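Local atomic coordinates of N-terminal acetyltransferase-like protein (Chaetomium thermophilum, PDB entry 5NNP), a protein that probably serves as the auxiliary subunit of an N-terminal acetyltransferase of the NatA type, an all-helical scaffold built from tetratricopeptide-like repeats. Residues A[390-393]-A[394-397]; A[208-212]-A[213-217]; A[565-568]-A[569-572]; A[478-481]-A[482-486]. All blocks are in the same frame, centred on the assembly; numbering follows the deposited sequence.

Contact 1. Residues A[390-393]-A[394-397]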
loop_
_atom_site.group_PDB
_atom_site.type_symbol
_atom_site.label_atom_id
_atom_site.label_comp_id
_atom_site.label_asym_id
_atom_site.label_seq_id
_atom_site.Cartn_x
_atom_site.Cartn_y
_atom_site.Cartn_z
ATOM N N LEU A 390 -35.811 -0.220 -3.359
ATOM C CA LEU A 390 -35.494 -1.604 -3.052
ATOM C C LEU A 390 -36.585 -2.563 -3.509
ATOM O O LEU A 390 -36.313 -3.726 -3.811
ATOM C CB LEU A 390 -35.241 -1.768 -1.556
ATOM C CG LEU A 390 -34.070 -0.941 -1.028
ATOM C CD1 LEU A 390 -33.805 -1.284 0.421
ATOM C CD2 LEU A 390 -32.824 -1.169 -1.873
ATOM N N THR A 391 -37.817 -2.082 -3.580
ATOM C CA THR A 391 -38.897 -2.955 -4.007
ATOM C C THR A 391 -38.746 -3.298 -5.485
ATOM O O THR A 391 -38.801 -4.467 -5.875
ATOM C CB THR A 391 -40.263 -2.326 -3.760
ATOM O OG1 THR A 391 -40.489 -2.219 -2.347
ATOM C CG2 THR A 391 -41.334 -3.191 -4.387
ATOM N N ARG A 392 -38.541 -2.271 -6.301
ATOM C CA ARG A 392 -38.345 -2.461 -7.727
ATOM C C ARG A 392 -37.072 -3.241 -8.002
ATOM O O ARG A 392 -36.999 -4.021 -8.961
ATOM C CB ARG A 392 -38.303 -1.114 -8.445
ATOM C CG ARG A 392 -39.590 -0.341 -8.322
ATOM C CD ARG A 392 -39.590 0.913 -9.171
ATOM N NE ARG A 392 -39.274 0.641 -10.563
ATOM C CZ ARG A 392 -39.216 1.582 -11.497
ATOM N NH1 ARG A 392 -39.467 2.845 -11.177
ATOM N NH2 ARG A 392 -38.914 1.265 -12.747
ATOM N N ALA A 393 -36.063 -3.029 -7.169
ATOM C CA ALA A 393 -34.809 -3.717 -7.370
ATOM C C ALA A 393 -35.039 -5.216 -7.190
ATOM O O ALA A 393 -34.549 -6.034 -7.969
ATOM C CB ALA A 393 -33.735 -3.194 -6.403
ATOM N N LEU A 394 -35.806 -5.564 -6.166
ATOM C CA LEU A 394 -36.161 -6.951 -5.911
ATOM C C LEU A 394 -36.852 -7.579 -7.108
ATOM O O LEU A 394 -36.498 -8.688 -7.517
ATOM C CB LEU A 394 -37.074 -7.054 -4.696
ATOM C CG LEU A 394 -36.529 -7.879 -3.535
ATOM C CD1 LEU A 394 -37.627 -8.172 -2.539
ATOM C CD2 LEU A 394 -35.870 -9.155 -4.030
ATOM N N GLU A 395 -37.846 -6.874 -7.655
ATOM C CA GLU A 395 -38.592 -7.377 -8.804
ATOM C C GLU A 395 -37.663 -7.683 -9.965
ATOM O O GLU A 395 -37.762 -8.751 -10.568
ATOM C CB GLU A 395 -39.651 -6.380 -9.262
ATOM C CG GLU A 395 -40.610 -5.964 -8.187
ATOM C CD GLU A 395 -41.412 -4.741 -8.587
ATOM O OE1 GLU A 395 -41.142 -4.183 -9.674
ATOM O OE2 GLU A 395 -42.308 -4.337 -7.814
ATOM N N TYR A 396 -36.771 -6.741 -10.278
ATOM C CA TYR A 396 -35.861 -6.896 -11.407
ATOM C C TYR A 396 -34.881 -8.053 -11.216
ATOM O O TYR A 396 -34.594 -8.786 -12.165
ATOM C CB TYR A 396 -35.077 -5.611 -11.660
ATOM C CG TYR A 396 -35.854 -4.530 -12.373
ATOM C CD1 TYR A 396 -36.303 -4.709 -13.672
ATOM C CD2 TYR A 396 -36.115 -3.323 -11.755
ATOM C CE1 TYR A 396 -37.009 -3.707 -14.329
ATOM C CE2 TYR A 396 -36.816 -2.330 -12.396
ATOM C CZ TYR A 396 -37.260 -2.521 -13.679
ATOM O OH TYR A 396 -37.948 -1.516 -14.312
ATOM N N VAL A 397 -34.363 -8.222 -10.003
ATOM C CA VAL A 397 -33.417 -9.304 -9.779
ATOM C C VAL A 397 -34.128 -10.653 -9.858
ATOM O O VAL A 397 -33.561 -11.623 -10.356
ATOM C CB VAL A 397 -32.683 -9.178 -8.428
ATOM C CG1 VAL A 397 -31.797 -10.379 -8.169
ATOM C CG2 VAL A 397 -31.843 -7.920 -8.410
#
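Arg392 and Tyr396, one turn apart on helix 390-403, lie side by side and point the same way, meeting where guanidinium and phenol end. Arg392 NH2 gives Tyr396 OH a weak hydrogen bond of 3.3 Å; the oxygen lies in the guanidinium plane, at its edge, while the phenol ring is turned 35° away from that plane. A bend at chi3 (54°) in an otherwise extended chain brings NH2 round to the hydroxyl, and Tyr382 adds a cation-pi partner for the same arginine.

The tightly packed part is formed by Ala393, Tyr396 and Val397, all buried. Val397 N bonds Ala393 O at 3.0 Å, and the valine side chain packs on Thr413 and Ala379. On this buried side Ala393 leans on Ile417 of helix 408-421, and Tyr396 on Leu378 and Ala379 of helix 369-381. One helix packed between its two sequence neighbours fits the tetratricopeptide repeat predicted for residues 374-407. With an alanine at Tyr396, the gap left against Leu378 and Ala379 would probably stay unfilled, and Arg392 and Glu347, both weakly bonded to the hydroxyl, would lose that mate.

The solvent side is looser. There the extended Glu395 side chain passes exposed Thr391, with OE2 3.7 Å from CG2 of the threonine. Glu395 OE1 remains 5.2 Å from Arg392 NE, so any attraction between these charges acts without contact.

Contact 2. Residues A[208-212]-A[213-217]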
loop_
_atom_site.group_PDB
_atom_site.type_symbol
_atom_site.label_atom_id
_atom_site.label_comp_id
_atom_site.label_asym_id
_atom_site.label_seq_id
_atom_site.Cartn_x
_atom_site.Cartn_y
_atom_site.Cartn_z
ATOM N N LEU A 208 13.968 18.838 -19.098
ATOM C CA LEU A 208 13.557 18.450 -20.443
ATOM C C LEU A 208 14.785 18.344 -21.345
ATOM O O LEU A 208 14.952 17.394 -22.112
ATOM C CB LEU A 208 12.555 19.449 -21.028
ATOM C CG LEU A 208 12.028 19.061 -22.415
ATOM C CD1 LEU A 208 11.439 17.659 -22.387
ATOM C CD2 LEU A 208 11.008 20.053 -22.914
ATOM N N GLN A 209 15.642 19.344 -21.232
ATOM C CA GLN A 209 16.926 19.360 -21.905
ATOM C C GLN A 209 17.740 18.098 -21.586
ATOM O O GLN A 209 18.305 17.468 -22.486
ATOM C CB GLN A 209 17.683 20.628 -21.507
ATOM C CG GLN A 209 19.166 20.640 -21.844
ATOM C CD GLN A 209 19.905 21.810 -21.188
ATOM O OE1 GLN A 209 19.314 22.856 -20.902
ATOM N NE2 GLN A 209 21.202 21.631 -20.943
ATOM N N HIS A 210 17.788 17.725 -20.308
ATOM C CA HIS A 210 18.561 16.558 -19.887
ATOM C C HIS A 210 17.884 15.275 -20.338
ATOM O O HIS A 210 18.546 14.283 -20.636
ATOM C CB HIS A 210 18.756 16.553 -18.368
ATOM C CG HIS A 210 19.396 15.306 -17.841
ATOM N ND1 HIS A 210 18.675 14.289 -17.244
ATOM C CD2 HIS A 210 20.692 14.915 -17.809
ATOM C CE1 HIS A 210 19.499 13.327 -16.871
ATOM N NE2 HIS A 210 20.730 13.684 -17.201
ATOM N N LEU A 211 16.556 15.306 -20.384
ATOM C CA LEU A 211 15.784 14.159 -20.829
ATOM C C LEU A 211 16.124 13.828 -22.256
ATOM O O LEU A 211 16.529 12.711 -22.557
ATOM C CB LEU A 211 14.290 14.417 -20.723
ATOM C CG LEU A 211 13.469 13.142 -20.896
ATOM C CD1 LEU A 211 13.642 12.223 -19.663
ATOM C CD2 LEU A 211 11.992 13.458 -21.160
ATOM N N GLU A 212 15.959 14.821 -23.123
ATOM C CA GLU A 212 16.194 14.674 -24.557
ATOM C C GLU A 212 17.661 14.417 -24.911
ATOM O O GLU A 212 17.961 13.696 -25.867
ATOM C CB GLU A 212 15.696 15.921 -25.286
ATOM C CG GLU A 212 14.227 16.204 -25.052
ATOM C CD GLU A 212 13.323 15.122 -25.617
ATOM O OE1 GLU A 212 13.804 14.271 -26.393
ATOM O OE2 GLU A 212 12.124 15.125 -25.286
ATOM N N THR A 213 18.573 14.995 -24.139
ATOM C CA THR A 213 19.985 14.830 -24.424
ATOM C C THR A 213 20.598 13.530 -23.887
ATOM O O THR A 213 21.310 12.839 -24.608
ATOM C CB THR A 213 20.786 16.005 -23.872
ATOM O OG1 THR A 213 20.329 17.210 -24.490
ATOM C CG2 THR A 213 22.255 15.834 -24.187
ATOM N N ASP A 214 20.336 13.187 -22.634
ATOM C CA ASP A 214 21.043 12.065 -22.026
ATOM C C ASP A 214 20.164 10.846 -21.831
ATOM O O ASP A 214 20.671 9.734 -21.684
ATOM C CB ASP A 214 21.639 12.475 -20.672
ATOM C CG ASP A 214 22.835 13.420 -20.807
ATOM O OD1 ASP A 214 23.164 13.848 -21.939
ATOM O OD2 ASP A 214 23.439 13.750 -19.760
ATOM N N CYS A 215 18.851 11.050 -21.827
ATOM C CA CYS A 215 17.928 10.006 -21.384
ATOM C C CYS A 215 17.153 9.398 -22.525
ATOM O O CYS A 215 16.304 8.520 -22.315
ATOM C CB CYS A 215 16.936 10.564 -20.364
ATOM S SG CYS A 215 17.675 11.139 -18.850
ATOM N N LYS A 216 17.455 9.863 -23.727
ATOM C CA LYS A 216 16.646 9.572 -24.903
ATOM C C LYS A 216 16.384 8.084 -25.091
ATOM O O LYS A 216 15.267 7.674 -25.410
ATOM C CB LYS A 216 17.326 10.140 -26.144
ATOM C CG LYS A 216 16.527 9.973 -27.402
ATOM C CD LYS A 216 17.234 10.577 -28.590
ATOM C CE LYS A 216 16.332 10.489 -29.807
ATOM N NZ LYS A 216 17.035 10.857 -31.060
ATOM N N HIS A 217 17.415 7.279 -24.869
ATOM C CA HIS A 217 17.340 5.858 -25.145
ATOM C C HIS A 217 17.248 4.989 -23.896
ATOM O O HIS A 217 17.556 3.806 -23.961
ATOM C CB HIS A 217 18.560 5.432 -25.968
ATOM C CG HIS A 217 18.764 6.240 -27.210
ATOM N ND1 HIS A 217 17.962 6.112 -28.324
ATOM C CD2 HIS A 217 19.681 7.188 -27.514
ATOM C CE1 HIS A 217 18.373 6.947 -29.261
ATOM N NE2 HIS A 217 19.415 7.611 -28.794
HETATM O O HOH W 1 23.351 13.007 -17.064
#
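His210 meets Asp214, one turn on, and Cys215, just past the helix end, through different parts of its ring. Its CB sets off away from residues 213-217, but with CG anti to the backbone N (chi1 173°) the imidazole is carried back beside them. CD2 lies 3.6 Å from Asp214 OD2, the carboxylate turned 68° from the ring plane. At the tip, NE2 is 2.7 Å from a water oxygen lying in the ring plane, and the water donates to Asp214 OD2 at 2.8 Å, bridging the two side chains. Further round the ring, on the same side of its plane as that carboxylate oxygen, CE1 approaches Cys215 SG at 3.5 Å, an oblique sulfur-aromatic contact 44° off the ring normal. ND1 is taken by Asn195 of helix 185-200.

This is the C-terminal end of helix 204-214, held between helices 185-200 and 221-234 in the manner of a repeat solenoid: Leu211 reaches Leu227 on one neighbour and Asn195 on the other, and touches Cys215 CB through its CD1 (3.8 Å). If His210 were replaced by an alanine, the bridging water and Asn195 would probably each lose a partner, and Cys215 SG the ring it lies against.

Away from the ring, Thr213 folds its hydroxyl back, and OG1 donates to Gln209 O at 2.9 Å. The backbone N of Thr213 reaches the same oxygen from the opposite face of the carbonyl plane. Lys216 NZ turns to an acidic side chain of another protein chain.

Contact 3. Residues A[565-568]-A[569-572]; sequences NLYL and SMYD
Met570 lays its thioether beside the ring of Tyr567, three residues earlier on helix 554-572. In this sulfur-aromatic contact SD stands 4.9 Å from the ring centroid, oblique to it at 54° off the normal, with Tyr567 CD1 the ring atom that comes nearest (3.9 Å). Both side chains point the same way; a bend at chi3 (63°) turns the methionine methyl out of an otherwise extended chain.

The same sulfur also meets Leu566 CG, at 4.3 Å. Leu566 and Tyr567 both also press on Leu507 of helix 503-523, while Leu568 faces Val682 of helix 673-685.

Backbone bonds supply the polar part. Met570 N donates to Leu566 O at 2.9 Å. Close to the helix end, Tyr571 N bonds chiefly to Tyr567 O and only weakly to Leu568 O, which also takes Asp572 N (3.2 Å).

Side-chain polar ends turn to other helices: Tyr567 OH bonds His511, and Asp572 forms a salt bridge with Arg685. The whole is a Met-aromatic contact at spacing i, i+3, set in the last turns of a helix packed against helices 503-523, 654-668 and 673-685 in an all-helical, tetratricopeptide-like fold.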
loop_
_atom_site.group_PDB
_atom_site.type_symbol
_atom_site.label_atom_id
_atom_site.label_comp_id
_atom_site.label_asym_id
_atom_site.label_seq_id
_atom_site.Cartn_x
_atom_site.Cartn_y
_atom_site.Cartn_z
ATOM N N ASN A 565 -12.245 3.332 20.478
ATOM C CA ASN A 565 -13.632 3.316 20.929
ATOM C C ASN A 565 -13.948 2.204 21.942
ATOM O O ASN A 565 -14.735 2.406 22.872
ATOM C CB ASN A 565 -14.563 3.192 19.723
ATOM C CG ASN A 565 -14.721 4.501 18.978
ATOM O OD1 ASN A 565 -14.539 5.586 19.546
ATOM N ND2 ASN A 565 -15.070 4.411 17.701
ATOM N N LEU A 566 -13.332 1.038 21.772
ATOM C CA LEU A 566 -13.573 -0.085 22.669
ATOM C C LEU A 566 -12.877 0.109 24.018
ATOM O O LEU A 566 -13.399 -0.321 25.050
ATOM C CB LEU A 566 -13.122 -1.394 22.020
ATOM C CG LEU A 566 -13.306 -2.692 22.814
ATOM C CD1 LEU A 566 -14.735 -2.831 23.352
ATOM C CD2 LEU A 566 -12.913 -3.913 21.964
ATOM N N TYR A 567 -11.714 0.758 24.021
ATOM C CA TYR A 567 -11.036 1.076 25.286
ATOM C C TYR A 567 -11.801 2.159 26.057
ATOM O O TYR A 567 -11.905 2.105 27.283
ATOM C CB TYR A 567 -9.586 1.528 25.053
ATOM C CG TYR A 567 -8.588 0.402 24.833
ATOM C CD1 TYR A 567 -8.428 -0.606 25.776
ATOM C CD2 TYR A 567 -7.790 0.361 23.691
ATOM C CE1 TYR A 567 -7.518 -1.628 25.588
ATOM C CE2 TYR A 567 -6.876 -0.665 23.492
ATOM C CZ TYR A 567 -6.742 -1.652 24.446
ATOM O OH TYR A 567 -5.831 -2.666 24.257
ATOM N N LEU A 568 -12.314 3.148 25.326
ATOM C CA LEU A 568 -13.163 4.185 25.892
ATOM C C LEU A 568 -14.383 3.575 26.580
ATOM O O LEU A 568 -14.776 3.982 27.685
ATOM C CB LEU A 568 -13.614 5.147 24.800
ATOM C CG LEU A 568 -12.695 6.323 24.512
ATOM C CD1 LEU A 568 -13.141 7.054 23.244
ATOM C CD2 LEU A 568 -12.662 7.252 25.724
ATOM N N SER A 569 -14.982 2.603 25.900
ATOM C CA SER A 569 -16.117 1.879 26.445
ATOM C C SER A 569 -15.713 1.134 27.712
ATOM O O SER A 569 -16.399 1.215 28.730
ATOM C CB SER A 569 -16.677 0.910 25.409
ATOM O OG SER A 569 -17.409 -0.130 26.029
ATOM N N MET A 570 -14.592 0.415 27.644
ATOM C CA MET A 570 -14.078 -0.313 28.802
ATOM C C MET A 570 -13.769 0.614 29.971
ATOM O O MET A 570 -13.881 0.213 31.126
ATOM C CB MET A 570 -12.823 -1.107 28.434
ATOM C CG MET A 570 -13.057 -2.233 27.450
ATOM S SD MET A 570 -11.496 -2.831 26.759
ATOM C CE MET A 570 -10.675 -3.451 28.231
ATOM N N TYR A 571 -13.381 1.850 29.676
ATOM C CA TYR A 571 -13.073 2.802 30.736
ATOM C C TYR A 571 -14.329 3.228 31.483
ATOM O O TYR A 571 -14.274 3.494 32.683
ATOM C CB TYR A 571 -12.356 4.044 30.193
ATOM C CG TYR A 571 -12.021 5.077 31.268
ATOM C CD1 TYR A 571 -11.014 4.844 32.198
ATOM C CD2 TYR A 571 -12.711 6.285 31.345
ATOM C CE1 TYR A 571 -10.702 5.783 33.177
ATOM C CE2 TYR A 571 -12.403 7.231 32.315
ATOM C CZ TYR A 571 -11.399 6.978 33.235
ATOM O OH TYR A 571 -11.089 7.920 34.211
ATOM N N ASP A 572 -15.457 3.286 30.775
ATOM C CA ASP A 572 -16.716 3.725 31.381
ATOM C C ASP A 572 -17.514 2.558 31.956
ATOM O O ASP A 572 -18.501 2.763 32.661
ATOM C CB ASP A 572 -17.572 4.484 30.361
ATOM C CG ASP A 572 -16.849 5.674 29.755
ATOM O OD1 ASP A 572 -15.738 6.014 30.221
ATOM O OD2 ASP A 572 -17.402 6.276 28.814
#

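Contact 4. Residues A[478-481]-A[482-486]; sequences LADL and TDMQC
Leu481 meets Cys486 across the end of helix 476-483, by backbone and by side chain at once. Leu481 O accepts from Cys486 N at 3.0 Å, in a nearly straight bond (166°), while Leu481 CD2 lies 4.1 Å from Cys486 CB. Together with the bond from Gln485 N to Thr482 O (2.9 Å), this makes a Schellman motif. Gln485 is its C-prime residue, and its positive phi of 60° curls the chain back over the last turn. The leucine-to-cysteine touch is the apolar contact that commonly accompanies such an ending.

Thr482 ties its side chain into the preceding turn. With OG1 anti to its own carbonyl carbon (chi1 -61°), the hydroxyl is turned back along the helix and donates to Leu478 O at 2.7 Å. The backbone N of Thr482 grips that oxygen from the opposite face of the carbonyl plane, at 2.9 Å, so one acceptor holds two donors; Leu478 CD1 lies beside the hydroxyl at 4.1 Å.

Asp480 contributes chiefly its carbonyl, which receives Met484 N at 2.9 Å as the chain leaves helical geometry. Its carboxylate is engaged by Arg470 in a salt bridge, which probably balances a largely buried charge.

After the turn, Cys486 occupies the N-cap position of helix 487-499, whose Phe489 and Leu490 pack on Leu481 and Thr482. In helix 503-523, Thr512 touches Thr482 and Trp520 bonds Gln485 OE1, an oxygen also hydrogen-bonded by another protein chain, which packs on residues 483-486 and places this helix-to-helix junction at a subunit interface.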
loop_
_atom_site.group_PDB
_atom_site.type_symbol
_atom_site.label_atom_id
_atom_site.label_comp_id
_atom_site.label_asym_id
_atom_site.label_seq_id
_atom_site.Cartn_x
_atom_site.Cartn_y
_atom_site.Cartn_z
ATOM N N LEU A 478 -7.981 -19.218 10.888
ATOM C CA LEU A 478 -7.616 -17.946 11.505
ATOM C C LEU A 478 -6.112 -17.731 11.469
ATOM O O LEU A 478 -5.646 -16.616 11.229
ATOM C CB LEU A 478 -8.117 -17.870 12.947
ATOM C CG LEU A 478 -7.827 -16.545 13.659
ATOM C CD1 LEU A 478 -8.398 -15.372 12.873
ATOM C CD2 LEU A 478 -8.375 -16.542 15.069
ATOM N N ALA A 479 -5.354 -18.802 11.700
ATOM C CA ALA A 479 -3.896 -18.704 11.710
ATOM C C ALA A 479 -3.389 -18.377 10.313
ATOM O O ALA A 479 -2.491 -17.535 10.134
ATOM C CB ALA A 479 -3.267 -19.993 12.214
ATOM N N ASP A 480 -3.962 -19.053 9.320
ATOM C CA ASP A 480 -3.515 -18.849 7.963
ATOM C C ASP A 480 -3.851 -17.416 7.552
ATOM O O ASP A 480 -3.017 -16.713 6.978
ATOM C CB ASP A 480 -4.142 -19.867 7.014
ATOM C CG ASP A 480 -3.503 -19.839 5.641
ATOM O OD1 ASP A 480 -2.248 -19.862 5.584
ATOM O OD2 ASP A 480 -4.243 -19.764 4.628
ATOM N N LEU A 481 -5.059 -16.967 7.885
ATOM C CA LEU A 481 -5.480 -15.625 7.510
ATOM C C LEU A 481 -4.620 -14.557 8.194
ATOM O O LEU A 481 -4.310 -13.520 7.606
ATOM C CB LEU A 481 -6.961 -15.426 7.838
ATOM C CG LEU A 481 -7.948 -16.187 6.944
ATOM C CD1 LEU A 481 -9.352 -16.125 7.532
ATOM C CD2 LEU A 481 -7.938 -15.640 5.522
ATOM N N THR A 482 -4.230 -14.820 9.434
ATOM C CA THR A 482 -3.345 -13.927 10.170
ATOM C C THR A 482 -1.986 -13.861 9.503
ATOM O O THR A 482 -1.474 -12.788 9.222
ATOM C CB THR A 482 -3.165 -14.395 11.616
ATOM O OG1 THR A 482 -4.437 -14.412 12.286
ATOM C CG2 THR A 482 -2.218 -13.470 12.353
ATOM N N ASP A 483 -1.406 -15.035 9.277
ATOM C CA ASP A 483 -0.186 -15.206 8.493
ATOM C C ASP A 483 -0.174 -14.419 7.179
ATOM O O ASP A 483 0.800 -13.751 6.850
ATOM C CB ASP A 483 -0.004 -16.690 8.185
ATOM C CG ASP A 483 1.290 -17.244 8.707
ATOM O OD1 ASP A 483 2.327 -17.037 8.035
ATOM O OD2 ASP A 483 1.257 -17.910 9.771
ATOM N N MET A 484 -1.261 -14.523 6.419
ATOM C CA MET A 484 -1.365 -13.859 5.123
ATOM C C MET A 484 -1.840 -12.429 5.236
ATOM O O MET A 484 -2.252 -11.837 4.231
ATOM C CB MET A 484 -2.316 -14.618 4.212
ATOM C CG MET A 484 -1.800 -15.950 3.752
ATOM S SD MET A 484 -0.124 -15.763 3.145
ATOM C CE MET A 484 0.752 -16.622 4.443
ATOM N N GLN A 485 -1.822 -11.896 6.458
ATOM C CA GLN A 485 -2.038 -10.470 6.694
ATOM C C GLN A 485 -3.404 -9.983 6.191
ATOM O O GLN A 485 -3.513 -8.885 5.632
ATOM C CB GLN A 485 -0.906 -9.667 6.040
ATOM C CG GLN A 485 0.486 -10.142 6.497
ATOM C CD GLN A 485 1.640 -9.489 5.736
ATOM O OE1 GLN A 485 1.424 -8.737 4.799
ATOM N NE2 GLN A 485 2.874 -9.787 6.143
ATOM N N CYS A 486 -4.443 -10.795 6.401
ATOM C CA CYS A 486 -5.769 -10.466 5.882
ATOM C C CYS A 486 -6.517 -9.484 6.796
ATOM O O CYS A 486 -7.236 -9.897 7.720
ATOM C CB CYS A 486 -6.609 -11.742 5.691
ATOM S SG CYS A 486 -8.145 -11.478 4.763
#

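Overall arrangement
All four contacts are local, each confined to one helix or its end, and they sample distant parts of a single helical scaffold without touching one another. Contacts 3 and 4 come closest, with nearest atoms about 15 Å apart, and are linked through helix 503-523, on which both pack. Contact 2 lies on the opposite side of the chain's centre from both, about 47 Å between centres from contact 4 and 59 Å from contact 3. Contact 1 is likewise about 59 Å from contact 2, centre to centre. Contacts 2 and 4 reach another protein chain, whereas contacts 1 and 3 join helices within this one. The assembly also holds carboxymethyl coenzyme A; the four contacts are parts of the helical scaffold.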